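Long-range contacts in exotoxin A (Pseudomonas aeruginosa, PDB 1IKP), which transfers ADP-ribose from NAD to elongation factor 2 of host cells, which its binding and targeting domains probably help it to enter: residues A[42-46]-A[198-202]; A[113-117]-A[129-133]; A[205-209]-A[239-244]; A[243-249]-A[366-371]. The protein carries 2 engineered substitutions. One frame throughout, in Å; residues are numbered along the deposited sequence.

Interaction 1 of 4, residues A[42-46]-A[198-202]. Engineered in segment 198-202: Gln201 (natural residue Pro).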
loop_
_atom_site.group_PDB
_atom_site.type_symbol
_atom_site.label_atom_id
_atom_site.label_comp_id
_atom_site.label_asym_id
_atom_site.label_seq_id
_atom_site.Cartn_x
_atom_site.Cartn_y
_atom_site.Cartn_z
ATOM N N VAL A 42 -4.058 -1.216 20.670
ATOM C CA VAL A 42 -2.643 -1.130 20.330
ATOM C C VAL A 42 -1.848 -0.620 21.533
ATOM O O VAL A 42 -2.180 0.423 22.119
ATOM C CB VAL A 42 -2.397 -0.161 19.170
ATOM C CG1 VAL A 42 -0.885 -0.036 18.902
ATOM C CG2 VAL A 42 -3.105 -0.638 17.904
ATOM N N LEU A 43 -0.824 -1.372 21.917
ATOM C CA LEU A 43 0.085 -0.979 22.979
ATOM C C LEU A 43 1.216 -0.236 22.277
ATOM O O LEU A 43 1.803 -0.766 21.328
ATOM C CB LEU A 43 0.672 -2.202 23.688
ATOM C CG LEU A 43 -0.303 -2.928 24.603
ATOM C CD1 LEU A 43 0.217 -4.312 24.935
ATOM C CD2 LEU A 43 -0.489 -2.090 25.883
ATOM N N HIS A 44 1.495 0.990 22.715
ATOM C CA HIS A 44 2.572 1.778 22.135
ATOM C C HIS A 44 3.679 1.914 23.179
ATOM O O HIS A 44 3.498 2.577 24.221
ATOM C CB HIS A 44 2.040 3.161 21.734
ATOM C CG HIS A 44 3.073 4.079 21.163
ATOM N ND1 HIS A 44 2.786 5.369 20.766
ATOM C CD2 HIS A 44 4.381 3.882 20.874
ATOM C CE1 HIS A 44 3.867 5.927 20.256
ATOM N NE2 HIS A 44 4.849 5.040 20.307
ATOM N N TYR A 45 4.792 1.242 22.910
ATOM C CA TYR A 45 5.982 1.258 23.771
ATOM C C TYR A 45 6.952 2.295 23.222
ATOM O O TYR A 45 7.214 2.319 22.028
ATOM C CB TYR A 45 6.689 -0.101 23.751
ATOM C CG TYR A 45 5.932 -1.227 24.409
ATOM C CD1 TYR A 45 6.203 -1.600 25.728
ATOM C CD2 TYR A 45 4.940 -1.924 23.713
ATOM C CE1 TYR A 45 5.516 -2.639 26.345
ATOM C CE2 TYR A 45 4.239 -2.968 24.325
ATOM C CZ TYR A 45 4.528 -3.322 25.631
ATOM O OH TYR A 45 3.842 -4.352 26.260
ATOM N N SER A 46 7.503 3.159 24.077
ATOM C CA SER A 46 8.448 4.149 23.573
ATOM C C SER A 46 9.405 4.634 24.659
ATOM O O SER A 46 9.185 4.405 25.847
ATOM C CB SER A 46 7.703 5.348 22.985
ATOM O OG SER A 46 7.036 6.094 23.998
ATOM N N LEU A 198 -3.850 6.304 15.025
ATOM C CA LEU A 198 -4.264 5.595 16.235
ATOM C C LEU A 198 -3.419 5.995 17.451
ATOM O O LEU A 198 -3.769 5.677 18.597
ATOM C CB LEU A 198 -4.114 4.089 16.051
ATOM C CG LEU A 198 -4.709 3.450 14.808
ATOM C CD1 LEU A 198 -4.521 1.958 14.884
ATOM C CD2 LEU A 198 -6.173 3.797 14.697
ATOM N N LEU A 199 -2.334 6.710 17.198
ATOM C CA LEU A 199 -1.383 7.053 18.251
ATOM C C LEU A 199 -1.483 8.501 18.704
ATOM O O LEU A 199 -1.078 9.414 17.996
ATOM C CB LEU A 199 0.035 6.743 17.745
ATOM C CG LEU A 199 0.199 5.351 17.081
ATOM C CD1 LEU A 199 1.601 5.231 16.508
ATOM C CD2 LEU A 199 -0.085 4.260 18.096
ATOM N N ASP A 200 -2.014 8.693 19.903
ATOM C CA ASP A 200 -2.182 10.033 20.446
ATOM C C ASP A 200 -0.859 10.779 20.527
ATOM O O ASP A 200 -0.806 11.993 20.335
ATOM C CB ASP A 200 -2.829 9.954 21.830
ATOM C CG ASP A 200 -4.235 9.385 21.781
ATOM O OD1 ASP A 200 -4.404 8.244 21.294
ATOM O OD2 ASP A 200 -5.172 10.080 22.224
ATOM N N GLN A 201 0.214 10.048 20.801
ATOM C CA GLN A 201 1.529 10.656 20.913
ATOM C C GLN A 201 1.980 11.304 19.611
ATOM O O GLN A 201 2.911 12.111 19.605
ATOM C CB GLN A 201 2.547 9.604 21.367
ATOM C CG GLN A 201 2.326 9.133 22.801
ATOM C CD GLN A 201 3.057 7.844 23.118
ATOM O OE1 GLN A 201 4.254 7.715 22.860
ATOM N NE2 GLN A 201 2.338 6.882 23.692
ATOM N N LEU A 202 1.302 10.977 18.514
ATOM C CA LEU A 202 1.649 11.528 17.211
ATOM C C LEU A 202 0.508 12.284 16.521
ATOM O O LEU A 202 0.457 12.365 15.285
ATOM C CB LEU A 202 2.144 10.406 16.295
ATOM C CG LEU A 202 3.446 9.740 16.741
ATOM C CD1 LEU A 202 3.900 8.758 15.679
ATOM C CD2 LEU A 202 4.517 10.800 16.972
HETATM O O HOH W 1 4.532 5.102 24.573
HETATM O O HOH W 2 0.559 6.898 21.236
#
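The amide of Gln201, an engineered residue that replaces the natural proline, lies flat over one face of the His44 ring, the planes 2° apart. CB of Gln201 starts the approach at 4.1 Å from His44 CE1, and the chain runs extended to the amide. There Gln201 CD sits 3.4 Å from His44 ND1, and OE1 stands 3.2 Å from His44 CE1 and 3.4 Å from Ser46 OG. NE2 lies near His44 ND1, at an angle too poor for a hydrogen bond, and bonds weakly to Tyr225. The ring comes from strand 40-49 of the large sheet in the Concanavalin-like binding domain, and the 198-202 loop runs over the sheet roughly along that strand. His44 CG stands anti to the backbone N (chi1 178°), sending the imidazole out under the loop, where NE2 hydrogen-bonds Asn100 of the adjoining strand. Two waters bridge the segments: one is held by His44 O, Ser46 OG and Gln201 NE2, while the other lies in the ring plane, 2.7 Å from His44 ND1, and accepts from Gln201 N. Beyond the imidazole the contact is apolar, Val42 CG2 meeting Leu198 CD1 at 4.2 Å and Leu199 CD2 lying obliquely to the ring.

Interaction 2 of 4, residues A[113-117]-A[129-133]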
loop_
_atom_site.group_PDB
_atom_site.type_symbol
_atom_site.label_atom_id
_atom_site.label_comp_id
_atom_site.label_asym_id
_atom_site.label_seq_id
_atom_site.Cartn_x
_atom_site.Cartn_y
_atom_site.Cartn_z
ATOM N N ILE A 113 4.475 -6.918 14.850
ATOM C CA ILE A 113 4.629 -5.643 15.554
ATOM C C ILE A 113 5.129 -4.612 14.540
ATOM O O ILE A 113 5.629 -4.959 13.453
ATOM C CB ILE A 113 5.667 -5.673 16.716
ATOM C CG1 ILE A 113 7.080 -5.919 16.196
ATOM C CG2 ILE A 113 5.214 -6.609 17.777
ATOM C CD1 ILE A 113 8.139 -5.684 17.283
ATOM N N LYS A 114 4.967 -3.330 14.899
ATOM C CA LYS A 114 5.510 -2.248 14.070
ATOM C C LYS A 114 6.613 -1.624 14.907
ATOM O O LYS A 114 6.521 -1.591 16.135
ATOM C CB LYS A 114 4.493 -1.135 13.786
ATOM C CG LYS A 114 3.228 -1.588 13.096
ATOM C CD LYS A 114 3.512 -2.351 11.814
ATOM C CE LYS A 114 2.205 -2.659 11.068
ATOM N NZ LYS A 114 2.392 -3.891 10.297
ATOM N N VAL A 115 7.653 -1.153 14.232
ATOM C CA VAL A 115 8.764 -0.479 14.901
ATOM C C VAL A 115 9.080 0.784 14.105
ATOM O O VAL A 115 9.098 0.763 12.869
ATOM C CB VAL A 115 10.030 -1.384 14.939
ATOM C CG1 VAL A 115 11.186 -0.652 15.665
ATOM C CG2 VAL A 115 9.711 -2.679 15.657
ATOM N N PHE A 116 9.310 1.894 14.803
ATOM C CA PHE A 116 9.707 3.108 14.107
ATOM C C PHE A 116 10.553 4.008 15.005
ATOM O O PHE A 116 10.522 3.894 16.246
ATOM C CB PHE A 116 8.519 3.877 13.514
ATOM C CG PHE A 116 7.499 4.291 14.503
ATOM C CD1 PHE A 116 6.406 3.481 14.784
ATOM C CD2 PHE A 116 7.612 5.512 15.152
ATOM C CE1 PHE A 116 5.435 3.889 15.696
ATOM C CE2 PHE A 116 6.635 5.912 16.066
ATOM C CZ PHE A 116 5.558 5.106 16.334
ATOM N N ILE A 117 11.323 4.859 14.346
ATOM C CA ILE A 117 12.277 5.747 15.012
ATOM C C ILE A 117 11.994 7.205 14.704
ATOM O O ILE A 117 11.717 7.566 13.562
ATOM C CB ILE A 117 13.717 5.422 14.500
ATOM C CG1 ILE A 117 14.083 3.962 14.756
ATOM C CG2 ILE A 117 14.741 6.360 15.127
ATOM C CD1 ILE A 117 14.054 3.553 16.184
ATOM N N MET A 129 11.372 11.135 10.768
ATOM C CA MET A 129 10.733 9.882 11.151
ATOM C C MET A 129 11.156 8.822 10.160
ATOM O O MET A 129 11.141 9.048 8.950
ATOM C CB MET A 129 9.221 9.994 11.088
ATOM C CG MET A 129 8.689 11.367 11.363
ATOM S SD MET A 129 6.930 11.374 11.068
ATOM C CE MET A 129 6.318 11.429 12.772
ATOM N N SER A 130 11.534 7.661 10.681
ATOM C CA SER A 130 11.938 6.535 9.862
ATOM C C SER A 130 10.703 5.877 9.260
ATOM O O SER A 130 9.584 6.249 9.558
ATOM C CB SER A 130 12.570 5.439 10.741
ATOM O OG SER A 130 11.570 4.752 11.527
ATOM N N PRO A 131 10.928 4.919 8.357
ATOM C CA PRO A 131 9.811 4.188 7.780
ATOM C C PRO A 131 9.227 3.401 8.982
ATOM O O PRO A 131 9.862 3.269 10.052
ATOM C CB PRO A 131 10.503 3.204 6.849
ATOM C CG PRO A 131 11.650 3.974 6.318
ATOM C CD PRO A 131 12.159 4.726 7.556
ATOM N N ILE A 132 8.013 2.895 8.801
ATOM C CA ILE A 132 7.350 2.036 9.775
ATOM C C ILE A 132 7.743 0.608 9.346
ATOM O O ILE A 132 7.438 0.187 8.230
ATOM C CB ILE A 132 5.835 2.223 9.722
ATOM C CG1 ILE A 132 5.507 3.686 10.048
ATOM C CG2 ILE A 132 5.155 1.262 10.697
ATOM C CD1 ILE A 132 4.060 4.061 9.871
ATOM N N TYR A 133 8.434 -0.103 10.227
ATOM C CA TYR A 133 8.935 -1.443 9.934
ATOM C C TYR A 133 8.045 -2.512 10.547
ATOM O O TYR A 133 7.598 -2.379 11.680
ATOM C CB TYR A 133 10.371 -1.589 10.454
ATOM C CG TYR A 133 11.342 -0.595 9.851
ATOM C CD1 TYR A 133 11.790 -0.712 8.537
ATOM C CD2 TYR A 133 11.831 0.456 10.623
ATOM C CE1 TYR A 133 12.719 0.194 8.004
ATOM C CE2 TYR A 133 12.733 1.350 10.105
ATOM C CZ TYR A 133 13.186 1.220 8.806
ATOM O OH TYR A 133 14.125 2.088 8.318
#
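Backbone bonds pair Val115 with Tyr133 in both directions. Val115 N reaches Tyr133 O at 2.8 Å, and Tyr133 N returns to Val115 O at 2.9 Å, making an antiparallel hydrogen-bonded pair. Further along, Ser130 N donates to Ile117 O at 2.9 Å in a nearly straight bond (172°). The return bond from Ile117 N is taken by a side chain: Ser130 OG accepts it at 2.8 Å and itself donates a hydrogen bond to Pro131 O. With OG placed between its backbone N and carbonyl carbon (chi1 73°), the hydroxyl stands in for a main-chain carbonyl where the second strand is interrupted next to Pro131, and donating as well as accepting fixes its rotation. A CA-H...O contact from Lys114 CA to Tyr133 O, 3.2 Å long, adds to the pairing. Packing is looser. Ile132 CG2 lies 4.0 Å from Lys114 CB, beside a lysine chain bent at chi2 (-54°) whose NZ continues to Thr134, Asn112 and Glu270. On the face carrying Val115 and Tyr133, CB and CD2 of the tyrosine both rest 3.6 Å from Val115 O. Phe116 turns its ring away, toward Leu199 and Leu202. The whole is a beta hairpin, strands 112-120 and 126-136, in the beta-rich, Concanavalin-like binding domain, its second strand interrupted near Pro131, where a serine hydroxyl takes up an amide of the first.

Interaction 3 of 4, residues A[205-209]-A[239-244]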
loop_
_atom_site.group_PDB
_atom_site.type_symbol
_atom_site.label_atom_id
_atom_site.label_comp_id
_atom_site.label_asym_id
_atom_site.label_seq_id
_atom_site.Cartn_x
_atom_site.Cartn_y
_atom_site.Cartn_z
ATOM N N VAL A 205 0.489 14.395 12.869
ATOM C CA VAL A 205 1.506 13.988 11.913
ATOM C C VAL A 205 0.907 13.502 10.593
ATOM O O VAL A 205 1.368 13.886 9.514
ATOM C CB VAL A 205 2.417 12.872 12.499
ATOM C CG1 VAL A 205 3.417 12.399 11.434
ATOM C CG2 VAL A 205 3.175 13.411 13.715
ATOM N N TYR A 206 -0.106 12.652 10.681
ATOM C CA TYR A 206 -0.722 12.132 9.470
ATOM C C TYR A 206 -1.290 13.282 8.641
ATOM O O TYR A 206 -1.031 13.380 7.449
ATOM C CB TYR A 206 -1.818 11.133 9.821
ATOM C CG TYR A 206 -2.458 10.510 8.607
ATOM C CD1 TYR A 206 -1.915 9.371 8.013
ATOM C CD2 TYR A 206 -3.580 11.089 8.019
ATOM C CE1 TYR A 206 -2.471 8.831 6.867
ATOM C CE2 TYR A 206 -4.142 10.560 6.876
ATOM C CZ TYR A 206 -3.584 9.432 6.301
ATOM O OH TYR A 206 -4.132 8.918 5.156
ATOM N N ASN A 207 -2.049 14.169 9.273
ATOM C CA ASN A 207 -2.621 15.285 8.528
ATOM C C ASN A 207 -1.558 16.083 7.782
ATOM O O ASN A 207 -1.729 16.422 6.611
ATOM C CB ASN A 207 -3.389 16.226 9.453
ATOM C CG ASN A 207 -3.977 17.406 8.705
ATOM O OD1 ASN A 207 -4.795 17.236 7.795
ATOM N ND2 ASN A 207 -3.550 18.608 9.068
ATOM N N TYR A 208 -0.458 16.393 8.461
ATOM C CA TYR A 208 0.600 17.157 7.825
ATOM C C TYR A 208 1.287 16.429 6.666
ATOM O O TYR A 208 1.438 16.993 5.578
ATOM C CB TYR A 208 1.650 17.584 8.860
ATOM C CG TYR A 208 2.809 18.350 8.264
ATOM C CD1 TYR A 208 2.612 19.588 7.635
ATOM C CD2 TYR A 208 4.106 17.849 8.329
ATOM C CE1 TYR A 208 3.692 20.302 7.091
ATOM C CE2 TYR A 208 5.186 18.550 7.790
ATOM C CZ TYR A 208 4.974 19.772 7.177
ATOM O OH TYR A 208 6.058 20.461 6.671
ATOM N N LEU A 209 1.698 15.181 6.899
ATOM C CA LEU A 209 2.397 14.403 5.874
ATOM C C LEU A 209 1.554 13.851 4.727
ATOM O O LEU A 209 2.047 13.768 3.608
ATOM C CB LEU A 209 3.148 13.238 6.532
ATOM C CG LEU A 209 4.157 13.652 7.603
ATOM C CD1 LEU A 209 4.787 12.418 8.219
ATOM C CD2 LEU A 209 5.219 14.530 6.979
ATOM N N ILE A 239 9.007 18.470 11.775
ATOM C CA ILE A 239 9.301 17.387 10.845
ATOM C C ILE A 239 9.403 17.733 9.372
ATOM O O ILE A 239 8.709 18.617 8.870
ATOM C CB ILE A 239 8.265 16.250 10.996
ATOM C CG1 ILE A 239 6.868 16.746 10.626
ATOM C CG2 ILE A 239 8.247 15.754 12.435
ATOM C CD1 ILE A 239 5.796 15.679 10.758
ATOM N N LYS A 240 10.288 17.017 8.686
ATOM C CA LYS A 240 10.478 17.194 7.255
ATOM C C LYS A 240 9.248 16.566 6.589
ATOM O O LYS A 240 8.781 15.510 7.020
ATOM C CB LYS A 240 11.752 16.475 6.806
ATOM C CG LYS A 240 12.115 16.699 5.348
ATOM C CD LYS A 240 13.403 15.977 4.987
ATOM C CE LYS A 240 13.747 16.166 3.522
ATOM N NZ LYS A 240 14.978 15.421 3.151
ATOM N N PRO A 241 8.705 17.215 5.545
ATOM C CA PRO A 241 7.525 16.790 4.773
ATOM C C PRO A 241 7.592 15.418 4.092
ATOM O O PRO A 241 6.739 15.094 3.268
ATOM C CB PRO A 241 7.358 17.915 3.754
ATOM C CG PRO A 241 7.907 19.102 4.473
ATOM C CD PRO A 241 9.155 18.543 5.096
ATOM N N THR A 242 8.593 14.617 4.441
ATOM C CA THR A 242 8.762 13.285 3.860
ATOM C C THR A 242 7.492 12.442 4.021
ATOM O O THR A 242 6.967 12.302 5.126
ATOM C CB THR A 242 9.925 12.551 4.542
ATOM O OG1 THR A 242 11.098 13.371 4.480
ATOM C CG2 THR A 242 10.201 11.225 3.854
ATOM N N VAL A 243 7.001 11.855 2.933
ATOM C CA VAL A 243 5.791 11.067 3.051
ATOM C C VAL A 243 5.978 9.880 3.994
ATOM O O VAL A 243 7.089 9.342 4.159
ATOM C CB VAL A 243 5.299 10.549 1.674
ATOM C CG1 VAL A 243 4.977 11.726 0.750
ATOM C CG2 VAL A 243 6.331 9.669 1.036
ATOM N N ILE A 244 4.890 9.497 4.635
ATOM C CA ILE A 244 4.916 8.353 5.534
ATOM C C ILE A 244 5.223 7.122 4.704
ATOM O O ILE A 244 4.662 6.939 3.617
ATOM C CB ILE A 244 3.552 8.141 6.201
ATOM C CG1 ILE A 244 3.198 9.369 7.063
ATOM C CG2 ILE A 244 3.561 6.892 7.056
ATOM C CD1 ILE A 244 1.731 9.393 7.449
HETATM O O HOH W 3 2.358 10.833 3.893
HETATM O O HOH W 4 4.116 15.234 2.399
#
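Helix 205-210 meets an irregular 239-244 segment that wraps past its side: the CA atoms of Val205 and Ile239 lie 8.6 Å apart, whereas those of Leu209 and Val243 approach to 5.5 Å. The backbones are joined through water. One water donates to both Leu209 O and Pro241 O, at 2.8 Å from each; a second accepts from Ile244 N and makes a weak bond to the same Leu209 carbonyl. Leu209 is the central side chain, pushed into the bend of the loop. Its CD2 branch lies 3.4 Å from Thr242 O and also touches Lys240 O and Ile239 CD1, while Leu209 CD1 presses on Ile244 CG1 at 3.6 Å, the two side chains crossing at about a right angle. Ile239 holds its CG1 between the backbone N and carbonyl carbon (chi1 63°), and from there CD1 runs in among Val205, Tyr208 and Leu209. Ile239 CD1 reaches the edge of the Tyr208 ring, near the ring plane, 3.7 Å from Tyr208 CD2, as the two side chains slide past each other in opposite directions. At the outer rim the hydroxyl oxygen of Tyr208 comes within 3.2 Å of Pro241 CG. Ile244 CD1 lies obliquely to the Tyr206 ring, 3.7 Å from Tyr206 CD1. Met129 and Leu126 of strand 126-136 add to this apolar cluster, and Tyr206 also packs on Cys197 and Cys214, which form a disulfide. The arrangement is helix-on-loop packing within the binding domain, a short helix held against the connection that leads into strand 245-248.

Interaction 4 of 4, residues A[243-249]-A[366-371]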
loop_
_atom_site.group_PDB
_atom_site.type_symbol
_atom_site.label_atom_id
_atom_site.label_comp_id
_atom_site.label_asym_id
_atom_site.label_seq_id
_atom_site.Cartn_x
_atom_site.Cartn_y
_atom_site.Cartn_z
ATOM N N VAL A 243 7.001 11.855 2.933
ATOM C CA VAL A 243 5.791 11.067 3.051
ATOM C C VAL A 243 5.978 9.880 3.994
ATOM O O VAL A 243 7.089 9.342 4.159
ATOM C CB VAL A 243 5.299 10.549 1.674
ATOM C CG1 VAL A 243 4.977 11.726 0.750
ATOM C CG2 VAL A 243 6.331 9.669 1.036
ATOM N N ILE A 244 4.890 9.497 4.635
ATOM C CA ILE A 244 4.916 8.353 5.534
ATOM C C ILE A 244 5.223 7.122 4.704
ATOM O O ILE A 244 4.662 6.939 3.617
ATOM C CB ILE A 244 3.552 8.141 6.201
ATOM C CG1 ILE A 244 3.198 9.369 7.063
ATOM C CG2 ILE A 244 3.561 6.892 7.056
ATOM C CD1 ILE A 244 1.731 9.393 7.449
ATOM N N SER A 245 6.124 6.280 5.188
ATOM C CA SER A 245 6.396 5.049 4.454
ATOM C C SER A 245 6.452 3.853 5.362
ATOM O O SER A 245 6.680 3.970 6.547
ATOM C CB SER A 245 7.719 5.139 3.682
ATOM O OG SER A 245 8.856 5.053 4.554
ATOM N N HIS A 246 6.204 2.686 4.777
ATOM C CA HIS A 246 6.308 1.405 5.461
ATOM C C HIS A 246 7.378 0.623 4.685
ATOM O O HIS A 246 7.654 0.906 3.519
ATOM C CB HIS A 246 5.018 0.593 5.345
ATOM C CG HIS A 246 3.991 0.872 6.398
ATOM N ND1 HIS A 246 3.125 1.947 6.335
ATOM C CD2 HIS A 246 3.647 0.174 7.507
ATOM C CE1 HIS A 246 2.291 1.890 7.360
ATOM N NE2 HIS A 246 2.582 0.828 8.084
ATOM N N ARG A 247 8.005 -0.340 5.346
ATOM C CA ARG A 247 8.958 -1.238 4.673
ATOM C C ARG A 247 8.727 -2.626 5.244
ATOM O O ARG A 247 8.568 -2.797 6.469
ATOM C CB ARG A 247 10.417 -0.794 4.856
ATOM C CG ARG A 247 11.397 -1.618 4.008
ATOM C CD ARG A 247 12.679 -0.834 3.681
ATOM N NE ARG A 247 13.591 -1.597 2.838
ATOM C CZ ARG A 247 14.369 -1.087 1.885
ATOM N NH1 ARG A 247 14.377 0.212 1.598
ATOM N NH2 ARG A 247 15.172 -1.902 1.216
ATOM N N LEU A 248 8.645 -3.621 4.347
ATOM C CA LEU A 248 8.410 -5.002 4.745
ATOM C C LEU A 248 9.438 -5.882 4.044
ATOM O O LEU A 248 9.546 -5.896 2.823
ATOM C CB LEU A 248 6.997 -5.443 4.322
ATOM C CG LEU A 248 6.636 -6.894 4.673
ATOM C CD1 LEU A 248 6.749 -7.153 6.153
ATOM C CD2 LEU A 248 5.203 -7.176 4.190
ATOM N N HIS A 249 10.206 -6.591 4.855
ATOM C CA HIS A 249 11.239 -7.504 4.390
ATOM C C HIS A 249 10.645 -8.907 4.365
ATOM O O HIS A 249 9.942 -9.286 5.303
ATOM C CB HIS A 249 12.427 -7.413 5.359
ATOM C CG HIS A 249 13.437 -8.508 5.218
ATOM N ND1 HIS A 249 14.047 -8.833 4.023
ATOM C CD2 HIS A 249 13.988 -9.309 6.155
ATOM C CE1 HIS A 249 14.931 -9.795 4.238
ATOM N NE2 HIS A 249 14.915 -10.100 5.521
ATOM N N ASP A 366 12.542 -6.018 -0.808
ATOM C CA ASP A 366 11.620 -5.510 0.209
ATOM C C ASP A 366 10.527 -4.699 -0.469
ATOM O O ASP A 366 10.745 -4.175 -1.558
ATOM C CB ASP A 366 12.323 -4.525 1.132
ATOM C CG ASP A 366 13.327 -5.157 2.066
ATOM O OD1 ASP A 366 13.502 -6.392 2.092
ATOM O OD2 ASP A 366 13.940 -4.348 2.811
ATOM N N VAL A 367 9.364 -4.619 0.162
ATOM C CA VAL A 367 8.305 -3.759 -0.367
ATOM C C VAL A 367 8.239 -2.466 0.459
ATOM O O VAL A 367 8.144 -2.521 1.691
ATOM C CB VAL A 367 6.916 -4.416 -0.303
ATOM C CG1 VAL A 367 5.848 -3.426 -0.826
ATOM C CG2 VAL A 367 6.914 -5.697 -1.142
ATOM N N VAL A 368 8.316 -1.335 -0.238
ATOM C CA VAL A 368 8.218 0.001 0.364
ATOM C C VAL A 368 6.878 0.584 -0.077
ATOM O O VAL A 368 6.626 0.731 -1.288
ATOM C CB VAL A 368 9.375 0.889 -0.106
ATOM C CG1 VAL A 368 9.083 2.349 0.263
ATOM C CG2 VAL A 368 10.679 0.447 0.585
ATOM N N SER A 369 6.029 0.889 0.899
ATOM C CA SER A 369 4.683 1.417 0.644
ATOM C C SER A 369 4.615 2.865 1.099
ATOM O O SER A 369 4.920 3.170 2.242
ATOM C CB SER A 369 3.654 0.569 1.388
ATOM O OG SER A 369 3.757 -0.812 0.988
ATOM N N LEU A 370 4.187 3.741 0.202
ATOM C CA LEU A 370 4.149 5.169 0.473
ATOM C C LEU A 370 2.742 5.712 0.611
ATOM O O LEU A 370 1.834 5.317 -0.130
ATOM C CB LEU A 370 4.837 5.902 -0.663
ATOM C CG LEU A 370 6.219 5.380 -1.052
ATOM C CD1 LEU A 370 6.705 6.133 -2.283
ATOM C CD2 LEU A 370 7.196 5.578 0.117
ATOM N N THR A 371 2.543 6.598 1.584
ATOM C CA THR A 371 1.255 7.254 1.801
ATOM C C THR A 371 1.406 8.558 1.012
ATOM O O THR A 371 2.007 9.538 1.478
ATOM C CB THR A 371 1.065 7.528 3.291
ATOM O OG1 THR A 371 0.999 6.269 3.968
ATOM C CG2 THR A 371 -0.222 8.299 3.538
HETATM O O HOH W 5 2.793 4.106 3.965
HETATM O O HOH W 3 2.358 10.833 3.893
#
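A salt bridge joins Arg247 to Asp366 at one partly exposed end of the strand pair. The guanidinium approaches side-on, NE at 2.8 Å and NH2 at 3.2 Å from the same oxygen, Asp366 OD2, which lies in the guanidinium plane although the carboxylate is turned 87° to it. NE uses the anti lone pair of OD2, whereas NH2 comes from above the carboxylate. The other oxygen, Asp366 OD1, accepts from His249 ND1 at 3.2 Å, tilted from the ring plane. NH2 has a second acidic partner in Asp387, which would help balance the charge. Arg247 CG is anti to the backbone N (chi1 -173°), and the extended chain passes Val368 CG2 on its way to the acid. From there the backbones pair as antiparallel strands, 165° apart, joining strand 245-248 of the binding region to strand 367-371 of the targeting region within one sheet. His246 and Ser369 bond reciprocally, as do Leu248 and Val367. This middle is the close, buried part, holding Leu248, Val367 and Val368, and Ser245 CB, 3.6 Å from Leu370 CD2. The Thr371 end, again partly exposed, is bridged by water. Although Thr371 N bonds Ile244 O at 3.0 Å, one water joins Ser369 O, Thr371 OG1 and His246 ND1, and another links Thr371 O to Ile244 N.

In the fold
Interactions 1, 2 and 4 reach the same large sheet, while interaction 3 lies beside it. Interaction 2 is nested in the long loop closed by interaction 1; interactions 3 and 4 follow in turn, sharing Val243 and Ile244 and one water. Phe116 of interaction 2 touches Leu199, Leu202 and His44, so interactions 1 and 2, with centres 12 Å apart, form one packed region. Met129 meets Val205 and Leu209 of interaction 3. Strands 126-136 and 245-248 run as parallel neighbours, placing the centres of interactions 2 and 4 only 10 Å apart. The sheet thus takes in strand 367-371, to which the chain returns after a largely helical excursion, tying binding and targeting regions together.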